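Local coordinates for protein interferon alpha/beta receptor 1 (Mus musculus, PDB 3WCY) that pairs with IFNAR2 to form the heterodimeric receptor for type I interferons, whose binding activates the JAK-STAT signalling cascade, and is represented here by its extracellular part, at residues V11-D16 with G127-L132; E112-L117 with L166-T171; T320-V325 with G356-L361. All coordinates share one frame; numbering follows the deposited sequence.

Interaction 1: residues V11-D16 with G127-L132; sequences VYIIDD and GNMWAL
Ile-13 turns its CB toward 127-132, and its CG2 methyl comes to 4.3 Å from CE of Met-129, a modest apolar touch from within strand 12-14. Met-129 carries CG anti to its own N (chi1 -165°) and then bends at both following torsions, which folds the thioether back toward the first segment. Its CE also lies 3.5 Å from the backbone O of Asp-15, while its CG sits over one face of the Trp-130 ring, offset toward the rim. Asp-15 meets that same indole at the edge: CG of the carboxylate is 3.3 Å from Trp-130 NE1, near the ring plane, and the two flat groups stand 73° apart. The angle is too poor for a hydrogen bond from NE1 to OD2; the carboxylate is held from outside the segments, OD1 by the backbone N of Ser-103. Asp-16 makes the polar grip. Its OD2 accepts from Asn-128 N at 2.8 Å, a nearly straight bond (165°), and from Met-129 N at 3.3 Å. Both donors use the syn side of this oxygen, but they arrive from opposite faces of the carboxylate plane. OD1 adds only a weak bond to Met-129 N, and it lies 3.7 Å from Met-129 CB. Gly-127, at positive phi, passes its CA beside OD2. The contact joins the first and second fibronectin type III domains, with Met-129 and Trp-130 also packing on helix 96-99 near the linker between them. One aspartate thus serves two successive amides of a loop that has no regular structure, fixing the turn of its carboxylate; the two N-H groups would probably favour the ionised form.

Interaction 2: residues E112-L117 with L166-T171; sequences EDKAIL and LLPETT
Leu-166 and Ile-116 each set the main branch of the side chain opposite the carbonyl carbon: chi1 is -62° for CG of Leu-166 and -78° for CG1 of Ile-116. Both then run on extended, and the two chains cross at about a right angle, with CD1 of Leu-166 3.7 Å from CD1 of Ile-116. The same Leu-166 methyl lies 3.6 Å from Ile-116 N, covering backbone as well as side chain. One hydrogen bond joins the segments, from Leu-166 N to Lys-114 O at 2.9 Å; the donor approaches from above the carbonyl plane. In return, Lys-114 CA makes a CH...O contact of 3.3 Å with Leu-166 O, and CB of this lysine packs by the same oxygen before its chain leads away. Farther along, Asp-113 O faces the proline ring, with Pro-168 CA at 3.4 Å in a second CH...O contact. Glu-112 N bonds to Ala-115 O, closing the turn that carries Asp-113 and Lys-114 between strands 106-111 and 116-121. The contact lies at one end of the second fibronectin type III domain. There the turn meets the loop leading from strand 160-163, in the three-stranded sheet, to strand 171-179 in the four-stranded one, while Ile-116 also touches Ala-111 and, in that second sheet, Ile-195 of strand 193-196.

Interaction 3: residues T320-V325 with G356-L361; sequences TLLVYV and GPEFTL
Tyr-324 lays one face of its ring over Pro-357, whose CB is 4.1 Å from the ring centroid in a CH-pi contact. The two side chains run alongside each other in the same direction, and CG of the proline lies beneath the phenol end, 3.6 Å from CZ. Holding CG of Tyr-324 anti to its N (chi1 -154°) swings the ring across to the neighbouring strand, where Glu-358 CG also touches its CD1 at 3.6 Å. With an alanine here, Pro-357 and Glu-358 CG would probably lose the ring that covers them, opening a gap at this end of the strand pair. Leu-322 and Thr-360 continue this side, with a Leu-322 methyl resting on Glu-358 CG. The opposite face, made by Leu-321, Val-323, Phe-359 and Leu-361, is wholly apolar. Leu-321 and Leu-361 lie side by side, CD2 to CD1 at 3.8 Å, and CG2 of Val-323 meets that same CD1. At its end Val-325 is a neighbour, its CG2 against CE2 of Phe-359, and Phe-359 and Leu-361 reach on to strand 337-343 of the other sheet. Strands 321-325 and 358-361 run antiparallel, their segments 154° apart. The hydrogen-bonded pairs are Leu-321 with Leu-361 and Val-323 with Phe-359; the bond from Val-323 N to Phe-359 O, 2.7 Å, is nearly straight. Beyond them Val-325 N makes a weak bond to Pro-357 O, where an inverse gamma turn centred on Glu-358 begins the edge strand. Backbone bonds join the strands, and the two faces differ: leucine, valine and phenylalanine build the core of the fourth fibronectin type III domain, while the other mixes leucine, tyrosine, glutamate and threonine, with the charged carboxylate kept at the surface.

Overall arrangement
From the N terminus the chain first lays down 11-16, in the first fibronectin type III domain, and completes interaction 1 only in the second, at 127-132, so that contact closes a loop spanning the boundary between the two. Interaction 2 opens inside that loop, at 112-117, and closes beyond it, at 166-171; the two therefore cross along the chain, although their nearest atoms stay about 21 Å apart. It is internal to the second domain. Interaction 3 follows in series, joining two strands of one sheet in the fourth domain. Its centre is about 53 Å from that of interaction 1 and 49 Å from that of interaction 2, on the opposite side of the chain's centre from both.

Interaction 1: residues V11-D16 with G127-L132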
ATOM      1  N   VAL A  11      33.867  -3.137  -9.529  1.00132.99           N
ATOM      2  CA  VAL A  11      33.295  -1.875  -9.055  1.00130.52           C
ATOM      3  C   VAL A  11      32.185  -2.120  -8.014  1.00129.63           C
ATOM      4  O   VAL A  11      31.206  -2.821  -8.302  1.00127.70           O
ATOM      5  CB  VAL A  11      32.860  -0.933 -10.226  1.00134.67           C
ATOM      6  CG1 VAL A  11      31.850  -1.602 -11.167  1.00133.92           C
ATOM      7  CG2 VAL A  11      32.330   0.408  -9.714  1.00132.74           C
ATOM      8  N   TYR A  12      32.361  -1.556  -6.802  1.00123.60           N
ATOM      9  CA  TYR A  12      31.374  -1.679  -5.734  1.00120.76           C
ATOM     10  C   TYR A  12      30.446  -0.476  -5.741  1.00120.74           C
ATOM     11  O   TYR A  12      30.904   0.669  -5.795  1.00120.00           O
ATOM     12  CB  TYR A  12      32.028  -1.875  -4.354  1.00122.41           C
ATOM     13  CG  TYR A  12      31.036  -2.187  -3.249  1.00122.52           C
ATOM     14  CD1 TYR A  12      30.562  -3.482  -3.055  1.00124.69           C
ATOM     15  CD2 TYR A  12      30.574  -1.189  -2.396  1.00121.58           C
ATOM     16  CE1 TYR A  12      29.654  -3.776  -2.039  1.00124.01           C
ATOM     17  CE2 TYR A  12      29.656  -1.469  -1.385  1.00121.02           C
ATOM     18  CZ  TYR A  12      29.197  -2.764  -1.211  1.00129.11           C
ATOM     19  OH  TYR A  12      28.294  -3.044  -0.213  1.00129.58           O
ATOM     20  N   ILE A  13      29.134  -0.746  -5.720  1.00114.78           N
ATOM     21  CA  ILE A  13      28.107   0.291  -5.723  1.00112.34           C
ATOM     22  C   ILE A  13      27.205   0.138  -4.506  1.00112.99           C
ATOM     23  O   ILE A  13      26.545  -0.892  -4.329  1.00112.04           O
ATOM     24  CB  ILE A  13      27.286   0.387  -7.050  1.00115.11           C
ATOM     25  CG1 ILE A  13      28.152   0.135  -8.308  1.00117.38           C
ATOM     26  CG2 ILE A  13      26.550   1.737  -7.135  1.00114.54           C
ATOM     27  CD1 ILE A  13      27.387  -0.273  -9.531  1.00125.67           C
ATOM     28  N   ILE A  14      27.201   1.170  -3.665  1.00107.74           N
ATOM     29  CA  ILE A  14      26.361   1.264  -2.478  1.00105.82           C
ATOM     30  C   ILE A  14      25.517   2.523  -2.691  1.00109.29           C
ATOM     31  O   ILE A  14      26.006   3.643  -2.494  1.00109.48           O
ATOM     32  CB  ILE A  14      27.172   1.184  -1.137  1.00108.78           C
ATOM     33  CG1 ILE A  14      26.273   1.255   0.112  1.00107.28           C
ATOM     34  CG2 ILE A  14      28.343   2.165  -1.067  1.00110.46           C
ATOM     35  CD1 ILE A  14      25.845  -0.082   0.657  1.00112.14           C
ATOM     36  N   ASP A  15      24.280   2.325  -3.215  1.00104.43           N
ATOM     37  CA  ASP A  15      23.327   3.380  -3.578  1.00103.32           C
ATOM     38  C   ASP A  15      23.963   4.180  -4.725  1.00109.13           C
ATOM     39  O   ASP A  15      24.260   3.591  -5.761  1.00108.74           O
ATOM     40  CB  ASP A  15      22.942   4.258  -2.364  1.00104.08           C
ATOM     41  CG  ASP A  15      22.190   3.535  -1.269  1.00111.68           C
ATOM     42  OD1 ASP A  15      22.535   2.370  -0.976  1.00112.41           O
ATOM     43  OD2 ASP A  15      21.275   4.142  -0.687  1.00116.88           O
ATOM     44  N   ASP A  16      24.202   5.495  -4.537  1.00107.90           N
ATOM     45  CA  ASP A  16      24.762   6.361  -5.576  1.00109.90           C
ATOM     46  C   ASP A  16      26.270   6.591  -5.416  1.00117.43           C
ATOM     47  O   ASP A  16      26.866   7.401  -6.134  1.00117.83           O
ATOM     48  CB  ASP A  16      23.966   7.669  -5.709  1.00111.21           C
ATOM     49  CG  ASP A  16      22.647   7.483  -6.434  1.00122.61           C
ATOM     50  OD1 ASP A  16      22.669   7.045  -7.612  1.00123.83           O
ATOM     51  OD2 ASP A  16      21.591   7.768  -5.825  1.00127.98           O
ATOM     52  N   GLY A 127      18.813  11.060  -3.976  1.00112.88           N
ATOM     53  CA  GLY A 127      19.562  10.335  -4.997  1.00113.07           C
ATOM     54  C   GLY A 127      18.769   9.895  -6.209  1.00115.36           C
ATOM     55  O   GLY A 127      17.676  10.413  -6.466  1.00114.70           O
ATOM     56  N   ASN A 128      19.333   8.936  -6.975  1.00110.74           N
ATOM     57  CA  ASN A 128      18.696   8.418  -8.186  1.00109.52           C
ATOM     58  C   ASN A 128      18.488   6.909  -8.238  1.00110.23           C
ATOM     59  O   ASN A 128      17.508   6.459  -8.841  1.00110.15           O
ATOM     60  CB  ASN A 128      19.357   8.948  -9.457  1.00112.52           C
ATOM     61  CG  ASN A 128      18.421   9.825 -10.264  1.00143.63           C
ATOM     62  OD1 ASN A 128      17.376   9.383 -10.764  1.00138.18           O
ATOM     63  ND2 ASN A 128      18.752  11.099 -10.379  1.00138.41           N
ATOM     64  N   MET A 129      19.392   6.134  -7.614  1.00103.89           N
ATOM     65  CA  MET A 129      19.331   4.671  -7.572  1.00102.32           C
ATOM     66  C   MET A 129      18.004   4.150  -7.009  1.00104.26           C
ATOM     67  O   MET A 129      17.453   3.187  -7.546  1.00104.42           O
ATOM     68  CB  MET A 129      20.516   4.105  -6.770  1.00104.98           C
ATOM     69  CG  MET A 129      20.747   2.612  -6.972  1.00108.43           C
ATOM     70  SD  MET A 129      21.131   2.138  -8.677  1.00113.21           S
ATOM     71  CE  MET A 129      22.780   2.786  -8.852  1.00111.64           C
ATOM     72  N   TRP A 130      17.483   4.795  -5.954  1.00 98.48           N
ATOM     73  CA  TRP A 130      16.241   4.368  -5.309  1.00 96.52           C
ATOM     74  C   TRP A 130      15.068   5.347  -5.465  1.00 97.61           C
ATOM     75  O   TRP A 130      13.956   5.053  -5.016  1.00 96.44           O
ATOM     76  CB  TRP A 130      16.511   3.979  -3.849  1.00 95.20           C
ATOM     77  CG  TRP A 130      17.721   3.105  -3.700  1.00 97.30           C
ATOM     78  CD1 TRP A 130      18.937   3.473  -3.206  1.00101.00           C
ATOM     79  CD2 TRP A 130      17.874   1.761  -4.184  1.00 97.69           C
ATOM     80  NE1 TRP A 130      19.819   2.420  -3.288  1.00101.41           N
ATOM     81  CE2 TRP A 130      19.197   1.361  -3.896  1.00102.57           C
ATOM     82  CE3 TRP A 130      17.013   0.846  -4.815  1.00 98.67           C
ATOM     83  CZ2 TRP A 130      19.682   0.091  -4.217  1.00102.69           C
ATOM     84  CZ3 TRP A 130      17.492  -0.417  -5.125  1.00101.02           C
ATOM     85  CH2 TRP A 130      18.810  -0.786  -4.821  1.00102.77           C
ATOM     86  N   ALA A 131      15.306   6.471  -6.178  1.00 92.64           N
ATOM     87  CA  ALA A 131      14.348   7.535  -6.484  1.00 91.32           C
ATOM     88  C   ALA A 131      13.026   7.031  -7.079  1.00 94.70           C
ATOM     89  O   ALA A 131      12.025   7.751  -7.018  1.00 95.16           O
ATOM     90  CB  ALA A 131      14.986   8.543  -7.424  1.00 92.87           C
ATOM     91  N   LEU A 132      13.022   5.807  -7.654  1.00 89.51           N
ATOM     92  CA  LEU A 132      11.841   5.171  -8.231  1.00 87.86           C
ATOM     93  C   LEU A 132      11.505   3.843  -7.552  1.00 90.23           C
ATOM     94  O   LEU A 132      10.543   3.185  -7.951  1.00 89.17           O
ATOM     95  CB  LEU A 132      12.002   4.970  -9.740  1.00 88.62           C
ATOM     96  CG  LEU A 132      12.247   6.211 -10.591  1.00 94.20           C
ATOM     97  CD1 LEU A 132      12.473   5.821 -12.051  1.00 95.20           C
ATOM     98  CD2 LEU A 132      11.108   7.234 -10.448  1.00 95.42           C
TER

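Interaction 2: residues E112-L117 with L166-T171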
ATOM      1  N   GLU A 112       7.640   9.115  23.938  1.00 96.56           N
ATOM      2  CA  GLU A 112       6.461   9.608  24.651  1.00 98.14           C
ATOM      3  C   GLU A 112       6.354   8.780  25.965  1.00103.97           C
ATOM      4  O   GLU A 112       7.382   8.301  26.444  1.00103.62           O
ATOM      5  CB  GLU A 112       5.194   9.396  23.790  1.00 99.51           C
ATOM      6  CG  GLU A 112       5.228  10.101  22.437  1.00112.93           C
ATOM      7  CD  GLU A 112       3.959  10.067  21.603  1.00140.60           C
ATOM      8  OE1 GLU A 112       3.332   8.987  21.507  1.00144.10           O
ATOM      9  OE2 GLU A 112       3.624  11.111  20.998  1.00133.54           O
ATOM     10  N   ASP A 113       5.149   8.641  26.567  1.00102.12           N
ATOM     11  CA  ASP A 113       4.985   7.944  27.851  1.00103.53           C
ATOM     12  C   ASP A 113       5.085   6.438  27.613  1.00106.68           C
ATOM     13  O   ASP A 113       6.000   5.788  28.120  1.00106.11           O
ATOM     14  CB  ASP A 113       3.611   8.231  28.498  1.00107.19           C
ATOM     15  CG  ASP A 113       3.206   9.679  28.636  1.00123.52           C
ATOM     16  OD1 ASP A 113       3.954  10.446  29.280  1.00125.55           O
ATOM     17  OD2 ASP A 113       2.090  10.023  28.193  1.00131.66           O
ATOM     18  N   LYS A 114       4.122   5.896  26.834  1.00102.56           N
ATOM     19  CA  LYS A 114       3.967   4.474  26.515  1.00101.78           C
ATOM     20  C   LYS A 114       4.306   4.157  25.045  1.00102.67           C
ATOM     21  O   LYS A 114       3.953   3.079  24.550  1.00101.94           O
ATOM     22  CB  LYS A 114       2.523   4.018  26.852  1.00105.57           C
ATOM     23  CG  LYS A 114       2.074   4.297  28.294  1.00120.24           C
ATOM     24  CD  LYS A 114       0.553   4.213  28.442  1.00128.52           C
ATOM     25  CE  LYS A 114       0.071   4.566  29.835  1.00138.34           C
ATOM     26  NZ  LYS A 114       0.153   6.027  30.114  1.00144.86           N
ATOM     27  N   ALA A 115       4.998   5.085  24.350  1.00 97.45           N
ATOM     28  CA  ALA A 115       5.337   4.896  22.938  1.00 95.39           C
ATOM     29  C   ALA A 115       6.672   5.490  22.480  1.00 96.30           C
ATOM     30  O   ALA A 115       7.208   6.408  23.113  1.00 95.94           O
ATOM     31  CB  ALA A 115       4.208   5.420  22.055  1.00 95.77           C
ATOM     32  N   ILE A 116       7.188   4.950  21.352  1.00 89.94           N
ATOM     33  CA  ILE A 116       8.389   5.398  20.642  1.00 87.73           C
ATOM     34  C   ILE A 116       8.061   5.538  19.143  1.00 86.94           C
ATOM     35  O   ILE A 116       7.519   4.611  18.525  1.00 84.95           O
ATOM     36  CB  ILE A 116       9.650   4.527  20.937  1.00 90.84           C
ATOM     37  CG1 ILE A 116      10.254   4.911  22.311  1.00 92.12           C
ATOM     38  CG2 ILE A 116      10.716   4.660  19.822  1.00 90.29           C
ATOM     39  CD1 ILE A 116      11.070   3.841  22.996  1.00 98.80           C
ATOM     40  N   LEU A 117       8.368   6.725  18.588  1.00 80.67           N
ATOM     41  CA  LEU A 117       8.177   7.066  17.182  1.00 77.94           C
ATOM     42  C   LEU A 117       9.498   6.833  16.443  1.00 79.00           C
ATOM     43  O   LEU A 117      10.520   7.423  16.807  1.00 79.24           O
ATOM     44  CB  LEU A 117       7.733   8.535  17.038  1.00 77.66           C
ATOM     45  CG  LEU A 117       6.362   8.896  17.605  1.00 81.95           C
ATOM     46  CD1 LEU A 117       6.500   9.719  18.869  1.00 82.75           C
ATOM     47  CD2 LEU A 117       5.530   9.640  16.578  1.00 82.51           C
ATOM     48  N   LEU A 166       4.418   0.442  25.534  1.00106.98           N
ATOM     49  CA  LEU A 166       5.731   0.496  26.183  1.00107.28           C
ATOM     50  C   LEU A 166       5.647   0.986  27.633  1.00113.28           C
ATOM     51  O   LEU A 166       4.680   1.657  28.013  1.00113.47           O
ATOM     52  CB  LEU A 166       6.725   1.364  25.384  1.00105.99           C
ATOM     53  CG  LEU A 166       7.094   0.922  23.967  1.00109.18           C
ATOM     54  CD1 LEU A 166       7.845   2.014  23.256  1.00108.50           C
ATOM     55  CD2 LEU A 166       7.939  -0.339  23.970  1.00111.39           C
ATOM     56  N   LEU A 167       6.661   0.643  28.444  1.00110.50           N
ATOM     57  CA  LEU A 167       6.717   1.038  29.848  1.00111.70           C
ATOM     58  C   LEU A 167       7.418   2.396  30.015  1.00114.27           C
ATOM     59  O   LEU A 167       8.519   2.580  29.483  1.00113.32           O
ATOM     60  CB  LEU A 167       7.399  -0.043  30.713  1.00113.06           C
ATOM     61  CG  LEU A 167       6.597  -1.325  30.975  1.00119.26           C
ATOM     62  CD1 LEU A 167       6.920  -2.411  29.942  1.00118.74           C
ATOM     63  CD2 LEU A 167       6.871  -1.856  32.369  1.00123.62           C
ATOM     64  N   PRO A 168       6.805   3.355  30.755  1.00110.13           N
ATOM     65  CA  PRO A 168       7.455   4.661  30.967  1.00109.05           C
ATOM     66  C   PRO A 168       8.786   4.559  31.712  1.00112.07           C
ATOM     67  O   PRO A 168       9.060   3.540  32.356  1.00112.43           O
ATOM     68  CB  PRO A 168       6.420   5.439  31.787  1.00112.07           C
ATOM     69  CG  PRO A 168       5.126   4.751  31.538  1.00117.17           C
ATOM     70  CD  PRO A 168       5.493   3.306  31.430  1.00112.86           C
ATOM     71  N   GLU A 169       9.628   5.607  31.595  1.00107.32           N
ATOM     72  CA  GLU A 169      10.962   5.724  32.215  1.00106.84           C
ATOM     73  C   GLU A 169      11.758   4.414  32.073  1.00107.93           C
ATOM     74  O   GLU A 169      12.429   4.008  33.025  1.00107.29           O
ATOM     75  CB  GLU A 169      10.894   5.859  33.749  1.00110.08           C
ATOM     76  CG  GLU A 169      10.384   7.219  34.205  1.00122.69           C
ATOM     77  CD  GLU A 169      10.084   7.366  35.686  1.00146.50           C
ATOM     78  OE1 GLU A 169       9.369   6.501  36.241  1.00147.17           O
ATOM     79  OE2 GLU A 169      10.515   8.382  36.278  1.00137.99           O
ATOM     80  N   THR A 170      11.666   3.808  30.893  1.00103.08           N
ATOM     81  CA  THR A 170      12.461   2.652  30.517  1.00101.97           C
ATOM     82  C   THR A 170      13.205   2.994  29.229  1.00103.94           C
ATOM     83  O   THR A 170      12.680   3.698  28.368  1.00103.37           O
ATOM     84  CB  THR A 170      11.585   1.409  30.287  1.00107.20           C
ATOM     85  OG1 THR A 170      10.519   1.389  31.244  1.00107.87           O
ATOM     86  CG2 THR A 170      12.412   0.141  30.427  1.00105.50           C
ATOM     87  N   THR A 171      14.430   2.498  29.108  1.00 98.67           N
ATOM     88  CA  THR A 171      15.299   2.831  27.985  1.00 96.45           C
ATOM     89  C   THR A 171      15.390   1.639  27.028  1.00 98.08           C
ATOM     90  O   THR A 171      15.920   0.591  27.396  1.00 97.84           O
ATOM     91  CB  THR A 171      16.647   3.430  28.442  1.00104.11           C
ATOM     92  OG1 THR A 171      17.556   3.419  27.338  1.00102.76           O
ATOM     93  CG2 THR A 171      17.265   2.695  29.637  1.00104.27           C
TER

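Interaction 3: residues T320-V325 with G356-L361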
ATOM      1  N   THR A 320     -20.698 -36.129   9.456  1.00130.53           N
ATOM      2  CA  THR A 320     -20.259 -34.898   8.801  1.00127.29           C
ATOM      3  C   THR A 320     -21.444 -34.082   8.301  1.00129.32           C
ATOM      4  O   THR A 320     -22.432 -34.649   7.831  1.00130.29           O
ATOM      5  CB  THR A 320     -19.288 -35.210   7.647  1.00136.69           C
ATOM      6  OG1 THR A 320     -19.869 -36.184   6.777  1.00137.62           O
ATOM      7  CG2 THR A 320     -17.928 -35.694   8.130  1.00138.09           C
ATOM      8  N   LEU A 321     -21.341 -32.750   8.399  1.00122.41           N
ATOM      9  CA  LEU A 321     -22.365 -31.839   7.900  1.00119.95           C
ATOM     10  C   LEU A 321     -21.750 -31.053   6.739  1.00119.25           C
ATOM     11  O   LEU A 321     -20.997 -30.100   6.959  1.00116.58           O
ATOM     12  CB  LEU A 321     -22.880 -30.917   9.017  1.00120.01           C
ATOM     13  CG  LEU A 321     -24.193 -30.205   8.739  1.00124.01           C
ATOM     14  CD1 LEU A 321     -25.159 -30.388   9.886  1.00126.39           C
ATOM     15  CD2 LEU A 321     -23.969 -28.737   8.461  1.00123.57           C
ATOM     16  N   LEU A 322     -22.018 -31.509   5.503  1.00114.68           N
ATOM     17  CA  LEU A 322     -21.498 -30.892   4.283  1.00111.69           C
ATOM     18  C   LEU A 322     -22.211 -29.579   3.976  1.00111.08           C
ATOM     19  O   LEU A 322     -23.438 -29.515   4.004  1.00110.57           O
ATOM     20  CB  LEU A 322     -21.605 -31.855   3.093  1.00112.51           C
ATOM     21  CG  LEU A 322     -20.391 -31.927   2.169  1.00116.42           C
ATOM     22  CD1 LEU A 322     -20.354 -33.255   1.434  1.00118.10           C
ATOM     23  CD2 LEU A 322     -20.371 -30.763   1.168  1.00116.78           C
ATOM     24  N   VAL A 323     -21.423 -28.532   3.698  1.00104.83           N
ATOM     25  CA  VAL A 323     -21.895 -27.177   3.399  1.00102.63           C
ATOM     26  C   VAL A 323     -21.384 -26.755   2.010  1.00105.57           C
ATOM     27  O   VAL A 323     -20.189 -26.883   1.734  1.00104.34           O
ATOM     28  CB  VAL A 323     -21.473 -26.170   4.519  1.00105.09           C
ATOM     29  CG1 VAL A 323     -21.903 -24.747   4.189  1.00103.01           C
ATOM     30  CG2 VAL A 323     -22.027 -26.579   5.879  1.00106.78           C
ATOM     31  N   TYR A 324     -22.287 -26.269   1.140  1.00102.49           N
ATOM     32  CA  TYR A 324     -21.914 -25.799  -0.194  1.00101.22           C
ATOM     33  C   TYR A 324     -22.227 -24.320  -0.406  1.00105.84           C
ATOM     34  O   TYR A 324     -23.384 -23.909  -0.313  1.00105.20           O
ATOM     35  CB  TYR A 324     -22.523 -26.654  -1.324  1.00102.54           C
ATOM     36  CG  TYR A 324     -21.694 -26.608  -2.589  1.00102.54           C
ATOM     37  CD1 TYR A 324     -20.890 -27.681  -2.958  1.00105.19           C
ATOM     38  CD2 TYR A 324     -21.664 -25.467  -3.387  1.00101.44           C
ATOM     39  CE1 TYR A 324     -20.084 -27.623  -4.094  1.00105.31           C
ATOM     40  CE2 TYR A 324     -20.844 -25.389  -4.509  1.00101.37           C
ATOM     41  CZ  TYR A 324     -20.064 -26.474  -4.868  1.00109.12           C
ATOM     42  OH  TYR A 324     -19.275 -26.399  -5.992  1.00106.76           O
ATOM     43  N   VAL A 325     -21.189 -23.536  -0.732  1.00103.60           N
ATOM     44  CA  VAL A 325     -21.295 -22.100  -1.008  1.00102.94           C
ATOM     45  C   VAL A 325     -21.353 -21.906  -2.515  1.00108.25           C
ATOM     46  O   VAL A 325     -20.473 -22.376  -3.233  1.00107.51           O
ATOM     47  CB  VAL A 325     -20.143 -21.267  -0.389  1.00106.01           C
ATOM     48  CG1 VAL A 325     -20.512 -19.789  -0.350  1.00104.74           C
ATOM     49  CG2 VAL A 325     -19.770 -21.763   1.003  1.00107.04           C
ATOM     50  N   GLY A 356     -11.899 -24.304  -1.908  1.00106.60           N
ATOM     51  CA  GLY A 356     -13.089 -24.559  -2.710  1.00105.95           C
ATOM     52  C   GLY A 356     -14.380 -24.259  -1.967  1.00108.05           C
ATOM     53  O   GLY A 356     -14.345 -23.735  -0.849  1.00108.19           O
ATOM     54  N   PRO A 357     -15.550 -24.589  -2.551  1.00102.50           N
ATOM     55  CA  PRO A 357     -16.819 -24.291  -1.866  1.00101.78           C
ATOM     56  C   PRO A 357     -17.343 -25.415  -0.967  1.00104.90           C
ATOM     57  O   PRO A 357     -18.196 -25.165  -0.116  1.00104.46           O
ATOM     58  CB  PRO A 357     -17.774 -23.994  -3.023  1.00102.88           C
ATOM     59  CG  PRO A 357     -17.095 -24.545  -4.271  1.00107.36           C
ATOM     60  CD  PRO A 357     -15.797 -25.177  -3.880  1.00103.81           C
ATOM     61  N   GLU A 358     -16.855 -26.645  -1.173  1.00101.22           N
ATOM     62  CA  GLU A 358     -17.255 -27.818  -0.410  1.00102.65           C
ATOM     63  C   GLU A 358     -16.618 -27.848   0.994  1.00105.17           C
ATOM     64  O   GLU A 358     -15.518 -28.384   1.180  1.00104.59           O
ATOM     65  CB  GLU A 358     -16.950 -29.098  -1.198  1.00105.40           C
ATOM     66  CG  GLU A 358     -18.184 -29.791  -1.733  1.00118.81           C
ATOM     67  CD  GLU A 358     -17.904 -31.167  -2.296  1.00144.70           C
ATOM     68  OE1 GLU A 358     -17.619 -31.261  -3.511  1.00143.54           O
ATOM     69  OE2 GLU A 358     -17.943 -32.149  -1.519  1.00139.68           O
ATOM     70  N   PHE A 359     -17.319 -27.240   1.970  1.00100.38           N
ATOM     71  CA  PHE A 359     -16.945 -27.199   3.386  1.00 99.92           C
ATOM     72  C   PHE A 359     -17.552 -28.431   4.042  1.00103.65           C
ATOM     73  O   PHE A 359     -18.699 -28.770   3.758  1.00103.96           O
ATOM     74  CB  PHE A 359     -17.507 -25.935   4.063  1.00100.72           C
ATOM     75  CG  PHE A 359     -16.760 -24.651   3.800  1.00100.12           C
ATOM     76  CD1 PHE A 359     -15.910 -24.113   4.759  1.00103.37           C
ATOM     77  CD2 PHE A 359     -16.932 -23.959   2.608  1.00100.25           C
ATOM     78  CE1 PHE A 359     -15.231 -22.911   4.520  1.00102.43           C
ATOM     79  CE2 PHE A 359     -16.249 -22.762   2.369  1.00101.27           C
ATOM     80  CZ  PHE A 359     -15.401 -22.247   3.323  1.00 99.38           C
ATOM     81  N   THR A 360     -16.792 -29.110   4.895  1.00100.12           N
ATOM     82  CA  THR A 360     -17.277 -30.304   5.575  1.00102.05           C
ATOM     83  C   THR A 360     -17.171 -30.116   7.088  1.00106.40           C
ATOM     84  O   THR A 360     -16.070 -30.178   7.648  1.00106.98           O
ATOM     85  CB  THR A 360     -16.598 -31.567   4.995  1.00110.65           C
ATOM     86  OG1 THR A 360     -16.916 -31.666   3.603  1.00110.16           O
ATOM     87  CG2 THR A 360     -17.019 -32.849   5.701  1.00110.97           C
ATOM     88  N   LEU A 361     -18.315 -29.843   7.742  1.00101.82           N
ATOM     89  CA  LEU A 361     -18.348 -29.661   9.193  1.00101.51           C
ATOM     90  C   LEU A 361     -18.322 -31.021   9.857  1.00106.07           C
ATOM     91  O   LEU A 361     -19.334 -31.726   9.901  1.00106.44           O
ATOM     92  CB  LEU A 361     -19.549 -28.818   9.662  1.00101.16           C
ATOM     93  CG  LEU A 361     -19.552 -27.350   9.247  1.00102.67           C
ATOM     94  CD1 LEU A 361     -20.884 -26.706   9.542  1.00102.74           C
ATOM     95  CD2 LEU A 361     -18.466 -26.593   9.943  1.00103.84           C
TER